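Local coordinates for pyridine nucleotide-disulfide oxidoreductase-like protein (Myceliophthora thermophila, PDB 5MQ6) that uses FAD and NADPH to insert one oxygen atom beside the carbonyl of bulky, especially polycyclic, ketones, yielding esters or lactones, at residues D337-T341 / D342-E346; D354-T357 / E358-A361. All coordinates share one frame; numbering follows the deposited sequence.

Contact 1: residues D337-T341 / D342-E346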
loop_
_atom_site.group_PDB
_atom_site.type_symbol
_atom_site.label_atom_id
_atom_site.label_comp_id
_atom_site.label_asym_id
_atom_site.label_seq_id
_atom_site.Cartn_x
_atom_site.Cartn_y
_atom_site.Cartn_z
ATOM N N ASP A 337 -12.046 -6.137 10.558
ATOM C CA ASP A 337 -11.973 -6.837 9.321
ATOM C C ASP A 337 -13.172 -7.781 9.111
ATOM O O ASP A 337 -13.414 -8.163 7.955
ATOM C CB ASP A 337 -10.693 -7.681 9.271
ATOM C CG ASP A 337 -10.225 -7.933 7.850
ATOM O OD1 ASP A 337 -10.076 -6.907 7.074
ATOM O OD2 ASP A 337 -9.973 -9.152 7.527
ATOM N N SER A 338 -13.878 -8.205 10.184
ATOM C CA SER A 338 -15.042 -9.066 10.022
ATOM C C SER A 338 -16.120 -8.396 9.231
ATOM O O SER A 338 -16.873 -9.101 8.563
ATOM C CB SER A 338 -15.596 -9.549 11.353
ATOM O OG SER A 338 -16.217 -8.451 12.158
ATOM N N TYR A 339 -16.163 -7.047 9.225
ATOM C CA TYR A 339 -17.184 -6.334 8.450
ATOM C C TYR A 339 -16.819 -6.278 6.979
ATOM O O TYR A 339 -17.657 -6.317 6.114
ATOM C CB TYR A 339 -17.366 -4.899 9.036
ATOM C CG TYR A 339 -18.053 -4.954 10.373
ATOM C CD1 TYR A 339 -19.481 -5.054 10.481
ATOM C CD2 TYR A 339 -17.328 -5.068 11.519
ATOM C CE1 TYR A 339 -20.105 -5.203 11.751
ATOM C CE2 TYR A 339 -17.924 -5.203 12.756
ATOM C CZ TYR A 339 -19.305 -5.279 12.893
ATOM O OH TYR A 339 -19.777 -5.434 14.187
ATOM N N LEU A 340 -15.543 -6.174 6.695
ATOM C CA LEU A 340 -15.047 -6.083 5.359
ATOM C C LEU A 340 -14.932 -7.416 4.655
ATOM O O LEU A 340 -14.877 -7.457 3.424
ATOM C CB LEU A 340 -13.636 -5.387 5.373
ATOM C CG LEU A 340 -13.809 -3.950 5.776
ATOM C CD1 LEU A 340 -12.521 -3.348 6.395
ATOM C CD2 LEU A 340 -14.359 -3.129 4.602
ATOM N N THR A 341 -14.919 -8.506 5.416
ATOM C CA THR A 341 -14.900 -9.858 4.831
ATOM C C THR A 341 -16.338 -10.446 4.843
ATOM O O THR A 341 -16.574 -11.633 4.588
ATOM C CB THR A 341 -13.940 -10.777 5.599
ATOM O OG1 THR A 341 -14.250 -10.813 7.007
ATOM C CG2 THR A 341 -12.568 -10.322 5.452
ATOM N N ASP A 342 -17.304 -9.622 5.137
ATOM C CA ASP A 342 -18.727 -10.053 5.139
ATOM C C ASP A 342 -18.902 -11.217 6.126
ATOM O O ASP A 342 -19.471 -12.281 5.812
ATOM C CB ASP A 342 -19.195 -10.330 3.715
ATOM C CG ASP A 342 -20.705 -10.643 3.606
ATOM O OD1 ASP A 342 -21.475 -10.136 4.442
ATOM O OD2 ASP A 342 -21.126 -11.381 2.653
ATOM N N ALA A 343 -18.353 -11.025 7.320
ATOM C CA ALA A 343 -18.318 -12.074 8.324
ATOM C C ALA A 343 -18.754 -11.639 9.698
ATOM O O ALA A 343 -18.549 -12.388 10.617
ATOM C CB ALA A 343 -16.934 -12.637 8.397
ATOM N N ALA A 344 -19.363 -10.475 9.864
ATOM C CA ALA A 344 -19.686 -10.015 11.197
ATOM C C ALA A 344 -20.833 -10.895 11.720
ATOM O O ALA A 344 -21.845 -11.026 11.049
ATOM C CB ALA A 344 -20.065 -8.533 11.195
ATOM N N GLU A 345 -20.626 -11.532 12.875
ATOM C CA GLU A 345 -21.698 -12.330 13.508
ATOM C C GLU A 345 -22.812 -11.503 14.195
ATOM O O GLU A 345 -22.595 -10.343 14.573
ATOM C CB GLU A 345 -21.081 -13.330 14.460
ATOM C CG GLU A 345 -20.729 -14.644 13.747
ATOM C CD GLU A 345 -19.406 -15.243 14.191
ATOM O OE1 GLU A 345 -18.866 -16.079 13.415
ATOM O OE2 GLU A 345 -18.895 -14.877 15.285
ATOM N N GLU A 346 -23.970 -12.149 14.413
ATOM C CA GLU A 346 -25.305 -11.486 14.458
ATOM C C GLU A 346 -25.483 -10.273 15.363
ATOM O O GLU A 346 -25.994 -9.180 14.939
ATOM C CB GLU A 346 -26.454 -12.492 14.777
ATOM C CG GLU A 346 -27.741 -12.164 13.994
ATOM C CD GLU A 346 -28.108 -10.647 13.946
ATOM O OE1 GLU A 346 -28.568 -10.120 14.990
ATOM O OE2 GLU A 346 -27.920 -9.954 12.888
#
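Y339 lies with one face of its ring against the methyl group of A344, a CH-pi contact in which CB of A344 stands 3.7 Å from the centroid of the Y339 ring, 24° off its normal. The methyl is shifted toward the rim, and its nearest ring atom is CE1 of Y339, at 3.4 Å from CB of A344. Alanine suits this place because a lone methyl is small enough to rest over the ring face while the backbone passes close by. The phenol oxygen is held by Q348. T341 folds back on the helix: with OG1 between its own N and carbonyl carbon (chi1 55°), OG1 donates to O of D337 at 2.9 Å, beside the backbone bond which that carbonyl also accepts from T341 N. CB of A343 packs 3.5 Å from the same OG1 of T341. D342 takes the left-handed backbone conformation, which aspartate tolerates better than most residues, and sends its carboxylate away to R370 and H371. This reversal brings A343 N to 2.7 Å from O of S338, while D342 N reaches O of Y339 weakly at 3.5 Å. Together the two bonds form the Schellman motif that ends helix 328-340.

Contact 2: residues D354-T357 / E358-A361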
loop_
_atom_site.group_PDB
_atom_site.type_symbol
_atom_site.label_atom_id
_atom_site.label_comp_id
_atom_site.label_asym_id
_atom_site.label_seq_id
_atom_site.Cartn_x
_atom_site.Cartn_y
_atom_site.Cartn_z
ATOM N N ASP A 354 -17.200 2.721 12.198
ATOM C CA ASP A 354 -17.030 3.799 11.290
ATOM C C ASP A 354 -17.429 3.363 9.907
ATOM O O ASP A 354 -18.022 2.295 9.730
ATOM C CB ASP A 354 -15.589 4.360 11.425
ATOM C CG ASP A 354 -14.527 3.517 10.704
ATOM O OD1 ASP A 354 -14.839 2.447 10.167
ATOM O OD2 ASP A 354 -13.368 3.972 10.693
ATOM N N GLY A 355 -17.099 4.178 8.914
ATOM C CA GLY A 355 -17.540 3.952 7.578
ATOM C C GLY A 355 -17.069 2.691 6.900
ATOM O O GLY A 355 -17.711 2.266 5.968
ATOM N N TRP A 356 -15.925 2.134 7.351
ATOM C CA TRP A 356 -15.453 0.865 6.832
ATOM C C TRP A 356 -16.385 -0.303 7.179
ATOM O O TRP A 356 -16.354 -1.305 6.516
ATOM C CB TRP A 356 -14.094 0.532 7.450
ATOM C CG TRP A 356 -12.921 1.330 6.889
ATOM C CD1 TRP A 356 -12.276 2.392 7.497
ATOM C CD2 TRP A 356 -12.196 1.054 5.685
ATOM N NE1 TRP A 356 -11.183 2.783 6.708
ATOM C CE2 TRP A 356 -11.134 1.990 5.596
ATOM C CE3 TRP A 356 -12.353 0.130 4.665
ATOM C CZ2 TRP A 356 -10.247 2.021 4.517
ATOM C CZ3 TRP A 356 -11.485 0.152 3.617
ATOM C CH2 TRP A 356 -10.424 1.103 3.539
ATOM N N THR A 357 -17.199 -0.170 8.220
ATOM C CA THR A 357 -18.082 -1.245 8.679
ATOM C C THR A 357 -19.421 -1.269 7.929
ATOM O O THR A 357 -20.304 -2.061 8.282
ATOM C CB THR A 357 -18.284 -1.170 10.221
ATOM O OG1 THR A 357 -19.018 0.019 10.578
ATOM C CG2 THR A 357 -16.985 -1.108 10.910
ATOM N N GLU A 358 -19.562 -0.432 6.896
ATOM C CA GLU A 358 -20.789 -0.265 6.132
ATOM C C GLU A 358 -20.678 -0.684 4.677
ATOM O O GLU A 358 -21.484 -0.253 3.829
ATOM C CB GLU A 358 -21.262 1.204 6.159
ATOM C CG GLU A 358 -21.735 1.656 7.501
ATOM C CD GLU A 358 -22.159 3.130 7.539
ATOM O OE1 GLU A 358 -23.316 3.403 7.842
ATOM O OE2 GLU A 358 -21.383 4.019 7.299
ATOM N N MET A 359 -19.670 -1.491 4.383
ATOM C CA MET A 359 -19.344 -1.854 3.003
ATOM C C MET A 359 -18.980 -3.363 2.906
ATOM O O MET A 359 -17.837 -3.738 2.558
ATOM C CB MET A 359 -18.236 -0.928 2.515
ATOM C CG MET A 359 -17.115 -0.696 3.476
ATOM S SD MET A 359 -15.849 0.352 2.658
ATOM C CE MET A 359 -16.710 1.891 2.486
ATOM N N PRO A 360 -19.954 -4.237 3.212
ATOM C CA PRO A 360 -19.731 -5.679 3.205
ATOM C C PRO A 360 -19.409 -6.261 1.821
ATOM O O PRO A 360 -18.793 -7.299 1.743
ATOM C CB PRO A 360 -21.077 -6.227 3.757
ATOM C CG PRO A 360 -22.083 -5.215 3.226
ATOM C CD PRO A 360 -21.369 -3.902 3.475
ATOM N N ALA A 361 -19.711 -5.535 0.745
ATOM C CA ALA A 361 -19.265 -5.960 -0.591
ATOM C C ALA A 361 -17.811 -5.696 -0.835
ATOM O O ALA A 361 -17.273 -6.146 -1.882
ATOM C CB ALA A 361 -20.065 -5.293 -1.717
HETATM O O HOH W 1 -18.008 -3.204 6.108
#
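Residues 355-357 make a short 3-10 turn, and N of E358 bonds weakly to O of G355 at 3.4 Å. At M359 a water bridges the backbone instead, donating to O of W356 at 2.6 Å and accepting from N of M359 at 2.9 Å. OD1 of D354 accepts from N of W356 at 3.0 Å, from above the carboxylate plane, and this makes an Asx turn, a structure for which the short side chain of aspartate is just long enough. T357 completes the loop, its OG1 donating in the carbonyl plane to O of D354 at 2.6 Å, so that this oxygen serves both the hydroxyl and N of T357. M359 turns its CG between its own N and carbonyl carbon (chi1 44°), laying it 3.2 Å from O of W356. Bent at chi3, the thioether crosses the indole obliquely in a Met-aromatic contact, with SD of M359 4.0 Å from CE3 of W356. The broad indole also suits a buried place near FAD: W356 NE1 bonds to O of D133, an FAD-binding residue, while the carboxylate of E358 meets the indole nitrogens of W306 and W307.

Overall arrangement
Contact 1 comes first along the chain, at the end of helix 328-340, and contact 2 follows in the same long connection before helix 363-366. Their centres are about 9 Å apart, because the chain loops out after 342-346 and returns alongside the helix it left. There the two pack directly: CD2 of L340 lies 3.3 Å from O of W356, and CB of Y339 lies 3.7 Å from CA of T357. L340 also touches M359. Q348 and N350, in the intervening loop, bond to Y339 and T357 respectively. Together they lie beside the cofactors, the side chain of W356 about 6 Å from FAD and about 7 Å from NADPH, and that of L340 about 9 Å from FAD.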